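Local structure of uncharacterized protein (4H0A) at residues S92-G97 against Y210-E215; L142-L147 against S159-K164; V157-D160 against K165-S168; S168-T173 against V282-H287; K218-K223 against R298-K303. The protein is of unknown function but belongs to the CAP (cysteine-rich secretory protein) family and joins a CAP-associated N-terminal region to a CAP domain. All blocks are in the same frame, centred on the assembly; numbering follows the deposited sequence.

Contact 1 (S92-G97 against Y210-E215); sequences SVYATG and YEVTNE
Y94 on strand 89-96 and V212 on helix 201-219 reach for each other from opposite directions, and both are buried. The Y94 ring extends toward the helix because CG lies anti to the backbone N (chi1 168°). Its far end meets the two branches of V212: the hydroxyl OH of Y94 lies 3.7 Å from CG1 of V212, while CE2 of Y94 is 4.2 Å from CG2 of V212. CG2 stands obliquely to the ring plane, and the pair meets by van der Waals packing.

One turn along the helix, T96 and E215 cross at a slant. The CG2 methyl of T96 rests on the aliphatic stem of E215, 3.8 Å from CB and 3.9 Å from CG of E215. The polar ends of both residues look to other partners: OG1 of T96 bonds to O of L167, and OE2 of E215 forms a salt bridge with K218. No hydrogen bond joins the two segments.

The interface thus brings the antiparallel sheet of the N-terminal region against the CAP helix 201-219. P283 of helix 282-290 touches Y94, I286 of that helix packs on V212, and Y80 of the adjacent strand 79-86 touches both V212 and E215.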
# COMPACT_ATOMS: atom_id res chain seq x y z
N SER A 92 13.42 -0.77 0.29
CA SER A 92 12.12 -0.97 0.90
C SER A 92 11.58 -2.34 0.58
O SER A 92 11.81 -2.84 -0.52
CB SER A 92 11.14 0.08 0.39
OG SER A 92 9.85 -0.11 0.94
N VAL A 93 10.83 -2.93 1.54
CA VAL A 93 10.16 -4.21 1.34
C VAL A 93 8.80 -4.16 1.99
O VAL A 93 8.73 -4.08 3.22
CB VAL A 93 10.95 -5.45 1.86
CG1 VAL A 93 10.17 -6.74 1.56
CG2 VAL A 93 12.35 -5.51 1.24
N TYR A 94 7.73 -4.20 1.20
CA TYR A 94 6.37 -4.33 1.71
C TYR A 94 6.12 -5.84 1.78
O TYR A 94 6.37 -6.51 0.78
CB TYR A 94 5.36 -3.62 0.79
CG TYR A 94 3.93 -3.97 1.12
CD1 TYR A 94 3.26 -3.35 2.17
CD2 TYR A 94 3.27 -5.00 0.45
CE1 TYR A 94 1.95 -3.71 2.51
CE2 TYR A 94 1.98 -5.38 0.79
CZ TYR A 94 1.32 -4.73 1.82
OH TYR A 94 0.05 -5.11 2.15
N ALA A 95 5.71 -6.39 2.93
CA ALA A 95 5.51 -7.84 3.03
C ALA A 95 4.21 -8.19 3.69
O ALA A 95 3.84 -7.57 4.68
CB ALA A 95 6.65 -8.46 3.83
N THR A 96 3.52 -9.22 3.18
CA THR A 96 2.31 -9.72 3.82
C THR A 96 2.11 -11.18 3.41
O THR A 96 2.81 -11.67 2.53
CB THR A 96 1.09 -8.84 3.49
OG1 THR A 96 0.01 -9.22 4.35
CG2 THR A 96 0.67 -8.90 2.02
N GLY A 97 1.18 -11.85 4.07
CA GLY A 97 0.84 -13.23 3.75
C GLY A 97 0.89 -14.16 4.95
O GLY A 97 1.26 -13.75 6.05
N TYR A 210 -4.78 -4.27 -7.28
CA TYR A 210 -5.53 -5.54 -7.32
C TYR A 210 -4.92 -6.58 -6.40
O TYR A 210 -5.63 -7.25 -5.66
CB TYR A 210 -5.55 -6.13 -8.75
CG TYR A 210 -6.26 -5.33 -9.82
CD1 TYR A 210 -7.48 -4.70 -9.56
CD2 TYR A 210 -5.81 -5.34 -11.14
CE1 TYR A 210 -8.19 -4.04 -10.56
CE2 TYR A 210 -6.53 -4.71 -12.16
CZ TYR A 210 -7.72 -4.06 -11.87
OH TYR A 210 -8.42 -3.39 -12.85
N GLU A 211 -3.59 -6.74 -6.49
CA GLU A 211 -2.88 -7.76 -5.71
C GLU A 211 -2.96 -7.50 -4.21
O GLU A 211 -3.24 -8.42 -3.47
CB GLU A 211 -1.41 -7.84 -6.12
CG GLU A 211 -1.21 -8.47 -7.49
CD GLU A 211 0.21 -8.41 -8.01
OE1 GLU A 211 1.04 -7.66 -7.45
OE2 GLU A 211 0.49 -9.14 -8.99
N VAL A 212 -2.71 -6.25 -3.77
CA VAL A 212 -2.75 -5.94 -2.34
C VAL A 212 -4.19 -6.06 -1.82
O VAL A 212 -4.39 -6.52 -0.70
CB VAL A 212 -2.13 -4.57 -2.00
CG1 VAL A 212 -2.32 -4.25 -0.51
CG2 VAL A 212 -0.64 -4.56 -2.35
N THR A 213 -5.19 -5.69 -2.64
CA THR A 213 -6.60 -5.86 -2.25
C THR A 213 -6.88 -7.34 -1.97
O THR A 213 -7.50 -7.66 -0.96
CB THR A 213 -7.55 -5.33 -3.34
OG1 THR A 213 -7.43 -3.91 -3.38
CG2 THR A 213 -9.02 -5.75 -3.11
N ASN A 214 -6.41 -8.23 -2.85
CA ASN A 214 -6.63 -9.66 -2.68
C ASN A 214 -5.80 -10.23 -1.52
O ASN A 214 -6.28 -11.14 -0.86
CB ASN A 214 -6.40 -10.42 -4.00
CG ASN A 214 -7.59 -10.32 -4.94
OD1 ASN A 214 -8.73 -10.07 -4.51
ND2 ASN A 214 -7.38 -10.51 -6.24
N GLU A 215 -4.61 -9.68 -1.23
CA GLU A 215 -3.85 -10.13 -0.05
C GLU A 215 -4.60 -9.80 1.23
O GLU A 215 -4.66 -10.64 2.13
CB GLU A 215 -2.45 -9.49 0.01
CG GLU A 215 -1.48 -9.99 -1.05
CD GLU A 215 -1.24 -11.49 -1.04
OE1 GLU A 215 -1.08 -12.06 0.07
OE2 GLU A 215 -1.23 -12.09 -2.13

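Contact 2 (L142-L147 against S159-K164); sequences LKTQTL and SDQQSK
T144 and S159 are joined by one backbone hydrogen bond, the only one across this contact: N of S159 donates to O of T144 at 3.0 Å. The N-H points almost straight at its acceptor (167°), yet the donor sits well above the carbonyl plane of T144.

Van der Waals contacts surround that bond. CB of T144 lies 3.6 Å from O of S159, and CB of S159 is 3.8 Å from O of K143, so each side chain leans on the other segment's backbone. The CG2 methyl of T144 also approaches CG of Q161, at 4.3 Å. OG of S159 is buried here and has no hydrogen-bonding partner in the model.

In the fold, this is where helix 139-144 ends and the chain turns into edge strand 145-150, beside the loop that links strands 153-159 and 166-172. Helical backbone angles stop at Q145.

Side-chain hydrogen bonds brace each segment separately. OG1 of T146 reaches back to O of L142 at 2.8 Å. In the loop, OD2 of D160 accepts from N of S163 (2.9 Å), an Asx motif, and from OG of S163 (2.7 Å); the two donors arrive from opposite faces of the carboxylate plane. The same oxygen forms a salt bridge with K220, while OG1 of T144 is hydrogen-bonded to O of E140 and also to H287 of helix 282-290.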
# COMPACT_ATOMS: atom_id res chain seq x y z
N LEU A 142 -0.55 6.30 14.76
CA LEU A 142 0.17 5.56 15.80
C LEU A 142 -0.40 4.18 16.08
O LEU A 142 0.35 3.27 16.45
CB LEU A 142 0.18 6.34 17.12
CG LEU A 142 1.04 7.57 17.12
CD1 LEU A 142 0.66 8.47 18.27
CD2 LEU A 142 2.51 7.21 17.22
N LYS A 143 -1.72 4.04 15.98
CA LYS A 143 -2.39 2.78 16.28
C LYS A 143 -2.41 1.83 15.07
O LYS A 143 -2.35 0.62 15.27
CB LYS A 143 -3.84 3.02 16.76
CG LYS A 143 -4.03 2.92 18.27
CD LYS A 143 -3.40 4.06 19.05
CE LYS A 143 -3.78 3.99 20.51
NZ LYS A 143 -3.09 5.03 21.32
N THR A 144 -2.56 2.36 13.84
CA THR A 144 -2.75 1.52 12.65
C THR A 144 -1.72 1.69 11.52
O THR A 144 -1.84 0.99 10.52
CB THR A 144 -4.16 1.78 12.12
OG1 THR A 144 -4.21 3.09 11.53
CG2 THR A 144 -5.24 1.62 13.22
N GLN A 145 -0.72 2.56 11.68
CA GLN A 145 0.33 2.77 10.68
C GLN A 145 1.63 3.11 11.40
O GLN A 145 2.37 3.98 10.95
CB GLN A 145 -0.10 3.93 9.76
CG GLN A 145 0.49 3.87 8.37
CD GLN A 145 0.12 5.07 7.54
OE1 GLN A 145 -0.51 6.02 8.00
NE2 GLN A 145 0.51 5.06 6.29
N THR A 146 1.88 2.44 12.53
CA THR A 146 2.99 2.74 13.43
C THR A 146 4.33 2.81 12.72
O THR A 146 4.68 1.88 12.01
CB THR A 146 3.08 1.71 14.55
OG1 THR A 146 1.75 1.33 14.91
CG2 THR A 146 3.85 2.23 15.77
N LEU A 147 5.06 3.93 12.91
CA LEU A 147 6.41 4.10 12.35
C LEU A 147 7.38 3.74 13.45
O LEU A 147 7.34 4.37 14.50
CB LEU A 147 6.61 5.53 11.85
CG LEU A 147 7.97 5.84 11.21
CD1 LEU A 147 8.22 4.95 9.98
CD2 LEU A 147 8.05 7.30 10.79
N SER A 159 -2.01 -2.03 10.81
CA SER A 159 -2.96 -2.79 11.63
C SER A 159 -4.37 -2.49 11.24
O SER A 159 -4.66 -1.43 10.67
CB SER A 159 -2.81 -2.49 13.12
OG SER A 159 -1.48 -2.70 13.57
N ASP A 160 -5.26 -3.40 11.60
CA ASP A 160 -6.67 -3.29 11.32
C ASP A 160 -7.33 -2.48 12.43
O ASP A 160 -7.07 -2.73 13.61
CB ASP A 160 -7.25 -4.71 11.24
CG ASP A 160 -8.58 -4.83 10.53
OD1 ASP A 160 -8.72 -4.27 9.43
OD2 ASP A 160 -9.48 -5.52 11.07
N GLN A 161 -8.18 -1.51 12.08
CA GLN A 161 -8.87 -0.68 13.07
C GLN A 161 -9.94 -1.52 13.81
O GLN A 161 -10.27 -1.21 14.96
CB GLN A 161 -9.50 0.56 12.40
CG GLN A 161 -9.53 1.80 13.28
CD GLN A 161 -9.95 3.01 12.47
OE1 GLN A 161 -10.99 3.00 11.79
NE2 GLN A 161 -9.16 4.08 12.50
N GLN A 162 -10.47 -2.59 13.16
CA GLN A 162 -11.48 -3.47 13.74
C GLN A 162 -10.86 -4.61 14.54
O GLN A 162 -11.17 -4.75 15.72
CB GLN A 162 -12.39 -4.05 12.63
CG GLN A 162 -13.60 -3.18 12.32
CD GLN A 162 -14.68 -3.31 13.36
OE1 GLN A 162 -14.93 -2.40 14.15
NE2 GLN A 162 -15.33 -4.47 13.40
N SER A 163 -10.03 -5.46 13.91
CA SER A 163 -9.43 -6.60 14.62
C SER A 163 -8.21 -6.21 15.47
O SER A 163 -7.88 -6.96 16.38
CB SER A 163 -9.03 -7.70 13.64
OG SER A 163 -8.09 -7.27 12.67
N LYS A 164 -7.56 -5.06 15.19
CA LYS A 164 -6.38 -4.59 15.92
C LYS A 164 -5.21 -5.59 15.79
O LYS A 164 -4.37 -5.68 16.68
CB LYS A 164 -6.71 -4.28 17.40
CG LYS A 164 -7.92 -3.36 17.53
CD LYS A 164 -7.92 -2.58 18.84
CE LYS A 164 -9.10 -1.65 18.95
NZ LYS A 164 -8.99 -0.74 20.13

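Contact 3 (V157-D160 against K165-S168); sequences VYSD and KVLS
Y158 faces both L167 and S168 in the hairpin of strands 153-159 and 166-172, which makes this a classic beta bulge. N of Y158 donates to O of S168 at 3.0 Å, and its own O accepts from N of L167 at 2.8 Å in a nearly linear bond (170°). Past the bulge, S159 pairs with V166 as a non-hydrogen-bonded antiparallel pair, and N of D160 closes on O of K165 at 3.2 Å.

L167 can be traced outward. Its CB lies 3.6 Å from O of Y158. CG stands about equally far from that oxygen and from N of D160, and CD1 rests 3.7 Å from C of S159. The CD2 branch borders CB of D160. With CG anti to its carbonyl carbon (chi1 -60°), the side chain thus lies along the backbone of the opposing strand. Beyond the hairpin, M290 of helix 282-290 also touches it. V157 and V166 meet through methyls, CG1 of V157 being 3.7 Å from CG2 of V166.

Main-chain bonds therefore fix the register, including its one-residue shift, while L167 covers the peptide between S159 and D160 with hydrocarbon and OG of S159 is buried without a partner.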
# COMPACT_ATOMS: atom_id res chain seq x y z
N VAL A 157 4.13 -0.45 10.41
CA VAL A 157 3.33 -1.60 10.81
C VAL A 157 1.87 -1.27 10.57
O VAL A 157 1.32 -0.41 11.26
CB VAL A 157 3.60 -1.98 12.29
CG1 VAL A 157 2.88 -3.28 12.66
CG2 VAL A 157 5.10 -2.08 12.55
N TYR A 158 1.24 -1.96 9.62
CA TYR A 158 -0.16 -1.73 9.26
C TYR A 158 -1.07 -2.62 10.07
O TYR A 158 -0.91 -3.84 10.01
CB TYR A 158 -0.37 -1.99 7.77
CG TYR A 158 0.44 -1.07 6.90
CD1 TYR A 158 0.05 0.25 6.70
CD2 TYR A 158 1.63 -1.50 6.31
CE1 TYR A 158 0.80 1.11 5.90
CE2 TYR A 158 2.39 -0.64 5.52
CZ TYR A 158 1.97 0.66 5.30
OH TYR A 158 2.72 1.48 4.50
N SER A 159 -2.01 -2.03 10.81
CA SER A 159 -2.96 -2.79 11.63
C SER A 159 -4.37 -2.49 11.24
O SER A 159 -4.66 -1.43 10.67
CB SER A 159 -2.81 -2.49 13.12
OG SER A 159 -1.48 -2.70 13.57
N ASP A 160 -5.26 -3.40 11.60
CA ASP A 160 -6.67 -3.29 11.32
C ASP A 160 -7.33 -2.48 12.43
O ASP A 160 -7.07 -2.73 13.61
CB ASP A 160 -7.25 -4.71 11.24
CG ASP A 160 -8.58 -4.83 10.53
OD1 ASP A 160 -8.72 -4.27 9.43
OD2 ASP A 160 -9.48 -5.52 11.07
N LYS A 165 -5.10 -6.27 14.63
CA LYS A 165 -4.03 -7.22 14.36
C LYS A 165 -3.14 -6.70 13.24
O LYS A 165 -3.63 -5.99 12.37
CB LYS A 165 -4.62 -8.58 13.97
CG LYS A 165 -5.37 -9.26 15.11
CD LYS A 165 -5.85 -10.65 14.72
CE LYS A 165 -6.48 -11.39 15.88
NZ LYS A 165 -6.69 -12.83 15.57
N VAL A 166 -1.86 -7.11 13.23
CA VAL A 166 -0.90 -6.71 12.20
C VAL A 166 -1.28 -7.37 10.86
O VAL A 166 -1.41 -8.59 10.78
CB VAL A 166 0.56 -7.04 12.60
CG1 VAL A 166 1.52 -6.77 11.43
CG2 VAL A 166 0.98 -6.25 13.83
N LEU A 167 -1.47 -6.54 9.82
CA LEU A 167 -1.85 -6.99 8.48
C LEU A 167 -0.66 -7.15 7.57
O LEU A 167 -0.61 -8.05 6.74
CB LEU A 167 -2.80 -5.97 7.85
CG LEU A 167 -4.12 -5.72 8.59
CD1 LEU A 167 -4.77 -4.45 8.08
CD2 LEU A 167 -5.05 -6.92 8.46
N SER A 168 0.28 -6.21 7.67
CA SER A 168 1.44 -6.17 6.80
C SER A 168 2.51 -5.28 7.42
O SER A 168 2.21 -4.53 8.35
CB SER A 168 1.02 -5.63 5.43
OG SER A 168 0.36 -4.38 5.54

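Contact 4 (S168-T173 against V282-H287); sequences SVRFLT and VPTLIH. With EDO (1,2-ethanediol), chain C.
R170 on strand 166-172 packs its guanidinium against P283 and T284 at the first turn of helix 282-290. The contact with P283 is van der Waals: CB of the proline lies over one face of the guanidinium, 3.6 Å above its plane and displaced toward the rim, and CG of P283 is 3.5 Å from NH1 of R170. The two side chains cross at about a right angle. R170 starts out extended, then bends at chi3 (65°), which turns the flat group onto the proline ring.

Polar neighbours gather round the edge. OG1 of T284 lies in the guanidinium plane, 3.6 Å from NH2 of R170, too long to count as a hydrogen bond. NH1 of R170 does donate to O1 of a bound 1,2-ethanediol, at 3.0 Å and with an angle of 156° at the hydrogen; the diol probably comes from the crystallisation liquor.

The charge is met by D281, just before the helix, which forms a salt bridge with NH1 of R170 and also accepts a hydrogen bond from T284. On the strand side, NE of R170 bonds to Q156. The arrangement is that of a buried arginine at a sheet-helix interface, joining the N-terminal antiparallel sheet to the start of a CAP-domain helix.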
# COMPACT_ATOMS: atom_id res chain seq x y z
N SER A 168 0.28 -6.21 7.67
CA SER A 168 1.44 -6.17 6.80
C SER A 168 2.51 -5.28 7.42
O SER A 168 2.21 -4.53 8.35
CB SER A 168 1.02 -5.63 5.43
OG SER A 168 0.36 -4.38 5.54
N VAL A 169 3.75 -5.40 6.95
CA VAL A 169 4.85 -4.57 7.43
C VAL A 169 5.66 -4.10 6.24
O VAL A 169 5.91 -4.88 5.32
CB VAL A 169 5.77 -5.31 8.44
CG1 VAL A 169 6.90 -4.39 8.93
CG2 VAL A 169 4.97 -5.86 9.62
N ARG A 170 6.09 -2.83 6.26
CA ARG A 170 6.99 -2.31 5.25
C ARG A 170 8.24 -1.86 5.94
O ARG A 170 8.17 -0.94 6.76
CB ARG A 170 6.39 -1.17 4.41
CG ARG A 170 7.44 -0.50 3.49
CD ARG A 170 6.82 0.19 2.30
NE ARG A 170 5.98 1.31 2.71
CZ ARG A 170 5.14 1.95 1.90
NH1 ARG A 170 5.03 1.59 0.62
NH2 ARG A 170 4.40 2.95 2.36
N PHE A 171 9.38 -2.52 5.66
CA PHE A 171 10.68 -2.08 6.19
C PHE A 171 11.26 -1.17 5.14
O PHE A 171 11.23 -1.54 3.96
CB PHE A 171 11.60 -3.26 6.50
CG PHE A 171 11.21 -4.02 7.74
CD1 PHE A 171 10.36 -5.11 7.66
CD2 PHE A 171 11.76 -3.69 8.98
CE1 PHE A 171 10.04 -5.85 8.81
CE2 PHE A 171 11.44 -4.43 10.12
CZ PHE A 171 10.58 -5.50 10.03
N LEU A 172 11.77 0.02 5.51
CA LEU A 172 12.31 0.94 4.51
C LEU A 172 13.32 1.91 5.10
O LEU A 172 13.37 2.12 6.31
CB LEU A 172 11.18 1.71 3.79
CG LEU A 172 10.45 2.86 4.54
CD1 LEU A 172 9.35 3.44 3.66
CD2 LEU A 172 9.84 2.38 5.87
N THR A 173 14.13 2.51 4.21
CA THR A 173 15.14 3.48 4.62
C THR A 173 14.50 4.85 4.80
O THR A 173 13.41 5.11 4.29
CB THR A 173 16.27 3.57 3.60
OG1 THR A 173 15.75 4.09 2.38
CG2 THR A 173 16.94 2.22 3.35
N VAL A 282 0.61 2.14 -3.14
CA VAL A 282 -0.54 1.29 -2.85
C VAL A 282 -0.64 0.96 -1.33
O VAL A 282 -1.74 1.09 -0.80
CB VAL A 282 -0.52 0.04 -3.75
CG1 VAL A 282 -1.56 -0.99 -3.30
CG2 VAL A 282 -0.77 0.45 -5.20
N PRO A 283 0.43 0.58 -0.60
CA PRO A 283 0.26 0.31 0.85
C PRO A 283 -0.37 1.48 1.61
O PRO A 283 -1.23 1.24 2.47
CB PRO A 283 1.69 0.05 1.32
CG PRO A 283 2.33 -0.60 0.10
CD PRO A 283 1.81 0.25 -1.03
N THR A 284 -0.01 2.75 1.28
CA THR A 284 -0.61 3.90 1.97
C THR A 284 -2.09 4.04 1.61
O THR A 284 -2.91 4.28 2.49
CB THR A 284 0.14 5.20 1.66
OG1 THR A 284 1.52 5.00 1.93
CG2 THR A 284 -0.36 6.38 2.49
N LEU A 285 -2.41 3.92 0.33
CA LEU A 285 -3.80 3.98 -0.13
C LEU A 285 -4.67 2.91 0.54
O LEU A 285 -5.77 3.22 0.99
CB LEU A 285 -3.85 3.76 -1.66
CG LEU A 285 -5.26 3.66 -2.24
CD1 LEU A 285 -5.95 5.01 -2.27
CD2 LEU A 285 -5.22 3.02 -3.53
N ILE A 286 -4.21 1.65 0.56
CA ILE A 286 -4.96 0.53 1.16
C ILE A 286 -5.15 0.78 2.66
O ILE A 286 -6.24 0.54 3.16
CB ILE A 286 -4.27 -0.82 0.87
CG1 ILE A 286 -4.43 -1.17 -0.63
CG2 ILE A 286 -4.80 -1.96 1.80
CD1 ILE A 286 -5.80 -1.79 -1.03
N HIS A 287 -4.12 1.30 3.35
CA HIS A 287 -4.25 1.63 4.77
C HIS A 287 -5.40 2.64 4.99
O HIS A 287 -6.15 2.48 5.95
CB HIS A 287 -2.93 2.21 5.32
CG HIS A 287 -3.09 2.85 6.67
ND1 HIS A 287 -3.23 4.22 6.79
CD2 HIS A 287 -3.22 2.28 7.89
CE1 HIS A 287 -3.40 4.45 8.09
NE2 HIS A 287 -3.41 3.31 8.78
C1 EDO C . 5.51 -0.26 -2.28
O1 EDO C . 6.14 -0.60 -1.05
C2 EDO C . 6.56 0.61 -3.03
O2 EDO C . 6.04 1.07 -4.25

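Contact 5 (K218-K223 against R298-K303); sequences KLKGLK and RLLNSK
This is a surface contact of van der Waals packing, largely of leucine side chains, within the CAP region, between the loops that leave helices 201-219 and 293-299. L222 carries much of it, pointing toward the other loop with CG anti to its carbonyl carbon (chi1 -59°). Its two branches divide the work. CD1 of L222 sits 3.3 Å from O of L300 and 3.9 Å from CB of L300; CD2 of L222 reaches the S302 backbone and side chain, 4.0 Å from CB of S302.

K220 crosses L300 obliquely. CG of K220 lies 4.0 Å from CD2 of L300, and the lysine chain, bent at chi2 and chi4, brings NZ to 3.8 Å from CD1 of L300.

Both loops are shaped by local bonds. A Schellman motif ends helix 201-219, with G221 at positive phi as its C-prime residue, and N301 forms an Asx turn by accepting from N of K303 at 3.0 Å. R217 spans the two sides, donating to O of K223 and to O of L299 and N301.

With no hydrogen bond between the segments, the direct contact is packing of L222 on L300 and S302, with K220 against L300; the lysine's amine forms a salt bridge with D160 of the N-terminal region.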
# COMPACT_ATOMS: atom_id res chain seq x y z
N LYS A 218 -7.44 -12.26 1.49
CA LYS A 218 -6.95 -13.59 1.89
C LYS A 218 -6.66 -13.66 3.40
O LYS A 218 -6.95 -14.68 4.00
CB LYS A 218 -5.69 -14.01 1.09
CG LYS A 218 -6.02 -14.54 -0.30
CD LYS A 218 -4.79 -15.07 -1.05
CE LYS A 218 -3.80 -13.98 -1.42
NZ LYS A 218 -2.75 -14.50 -2.34
N LEU A 219 -6.15 -12.57 4.03
CA LEU A 219 -5.91 -12.59 5.48
C LEU A 219 -7.20 -12.79 6.28
O LEU A 219 -7.14 -13.35 7.38
CB LEU A 219 -5.24 -11.30 5.97
CG LEU A 219 -3.80 -11.07 5.54
CD1 LEU A 219 -3.33 -9.70 5.98
CD2 LEU A 219 -2.88 -12.14 6.12
N LYS A 220 -8.35 -12.32 5.75
CA LYS A 220 -9.65 -12.48 6.42
C LYS A 220 -10.41 -13.74 5.95
O LYS A 220 -11.59 -13.89 6.29
CB LYS A 220 -10.52 -11.24 6.20
CG LYS A 220 -9.83 -9.90 6.52
CD LYS A 220 -9.19 -9.84 7.91
CE LYS A 220 -8.64 -8.46 8.22
NZ LYS A 220 -9.67 -7.53 8.75
N GLY A 221 -9.75 -14.65 5.23
CA GLY A 221 -10.38 -15.88 4.76
C GLY A 221 -11.40 -15.71 3.65
O GLY A 221 -12.21 -16.61 3.44
N LEU A 222 -11.36 -14.57 2.93
CA LEU A 222 -12.28 -14.28 1.83
C LEU A 222 -11.70 -14.72 0.51
O LEU A 222 -10.47 -14.78 0.37
CB LEU A 222 -12.59 -12.78 1.75
CG LEU A 222 -13.21 -12.14 2.98
CD1 LEU A 222 -13.17 -10.64 2.87
CD2 LEU A 222 -14.63 -12.62 3.17
N LYS A 223 -12.57 -14.99 -0.47
CA LYS A 223 -12.14 -15.38 -1.81
C LYS A 223 -11.57 -14.15 -2.53
O LYS A 223 -12.09 -13.05 -2.36
CB LYS A 223 -13.30 -15.98 -2.62
CG LYS A 223 -13.83 -17.28 -2.05
CD LYS A 223 -14.95 -17.86 -2.92
CE LYS A 223 -15.53 -19.13 -2.35
NZ LYS A 223 -16.60 -19.69 -3.21
N ARG A 298 -16.33 -2.54 1.77
CA ARG A 298 -16.34 -2.87 0.34
C ARG A 298 -15.17 -3.80 -0.01
O ARG A 298 -15.38 -4.80 -0.70
CB ARG A 298 -16.29 -1.61 -0.53
CG ARG A 298 -17.58 -0.81 -0.49
CD ARG A 298 -17.34 0.65 -0.81
NE ARG A 298 -18.56 1.46 -0.68
CZ ARG A 298 -18.60 2.79 -0.70
NH1 ARG A 298 -17.47 3.50 -0.84
NH2 ARG A 298 -19.75 3.43 -0.57
N LEU A 299 -13.94 -3.48 0.47
CA LEU A 299 -12.76 -4.33 0.21
C LEU A 299 -12.96 -5.74 0.75
O LEU A 299 -12.57 -6.70 0.09
CB LEU A 299 -11.50 -3.75 0.88
CG LEU A 299 -10.80 -2.58 0.21
CD1 LEU A 299 -9.78 -1.97 1.14
CD2 LEU A 299 -10.11 -3.01 -1.08
N LEU A 300 -13.53 -5.86 1.95
CA LEU A 300 -13.74 -7.15 2.62
C LEU A 300 -15.17 -7.67 2.50
O LEU A 300 -15.61 -8.44 3.36
CB LEU A 300 -13.38 -6.99 4.11
CG LEU A 300 -12.03 -6.34 4.40
CD1 LEU A 300 -11.84 -6.15 5.89
CD2 LEU A 300 -10.88 -7.15 3.79
N ASN A 301 -15.89 -7.30 1.44
CA ASN A 301 -17.26 -7.76 1.25
C ASN A 301 -17.24 -9.19 0.72
O ASN A 301 -16.67 -9.44 -0.34
CB ASN A 301 -18.00 -6.85 0.29
CG ASN A 301 -19.48 -6.92 0.43
OD1 ASN A 301 -20.05 -8.00 0.63
ND2 ASN A 301 -20.16 -5.79 0.31
N SER A 302 -17.86 -10.13 1.44
CA SER A 302 -17.91 -11.53 1.01
C SER A 302 -18.79 -11.73 -0.24
O SER A 302 -18.59 -12.70 -0.95
CB SER A 302 -18.44 -12.41 2.14
OG SER A 302 -19.71 -11.97 2.59
N LYS A 303 -19.76 -10.82 -0.49
CA LYS A 303 -20.67 -10.97 -1.63
C LYS A 303 -20.01 -10.61 -2.97
O LYS A 303 -20.38 -11.22 -3.98
CB LYS A 303 -21.96 -10.15 -1.42

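Contacts 1, 3 and 4 are buried, contact 2 is partly so, and the centre of contact 5 lies about 17 Å from the centre of the chain, at the surface. Contacts 2 and 3 stay inside the N-terminal region and rely on backbone hydrogen bonds across their segments; contacts 1 and 4 bring its sheet against CAP helices by side-chain packing, through the neighbouring strands 89-96 and 166-172. Contacts 1 and 5 share helix 201-219, at successive parts of its length. Contact 5 is wholly within the CAP region, yet K220 ties it to D160 of contacts 2 and 3. In contact 4 the guanidinium itself does the packing, whereas E215 in contact 1 offers its aliphatic stem.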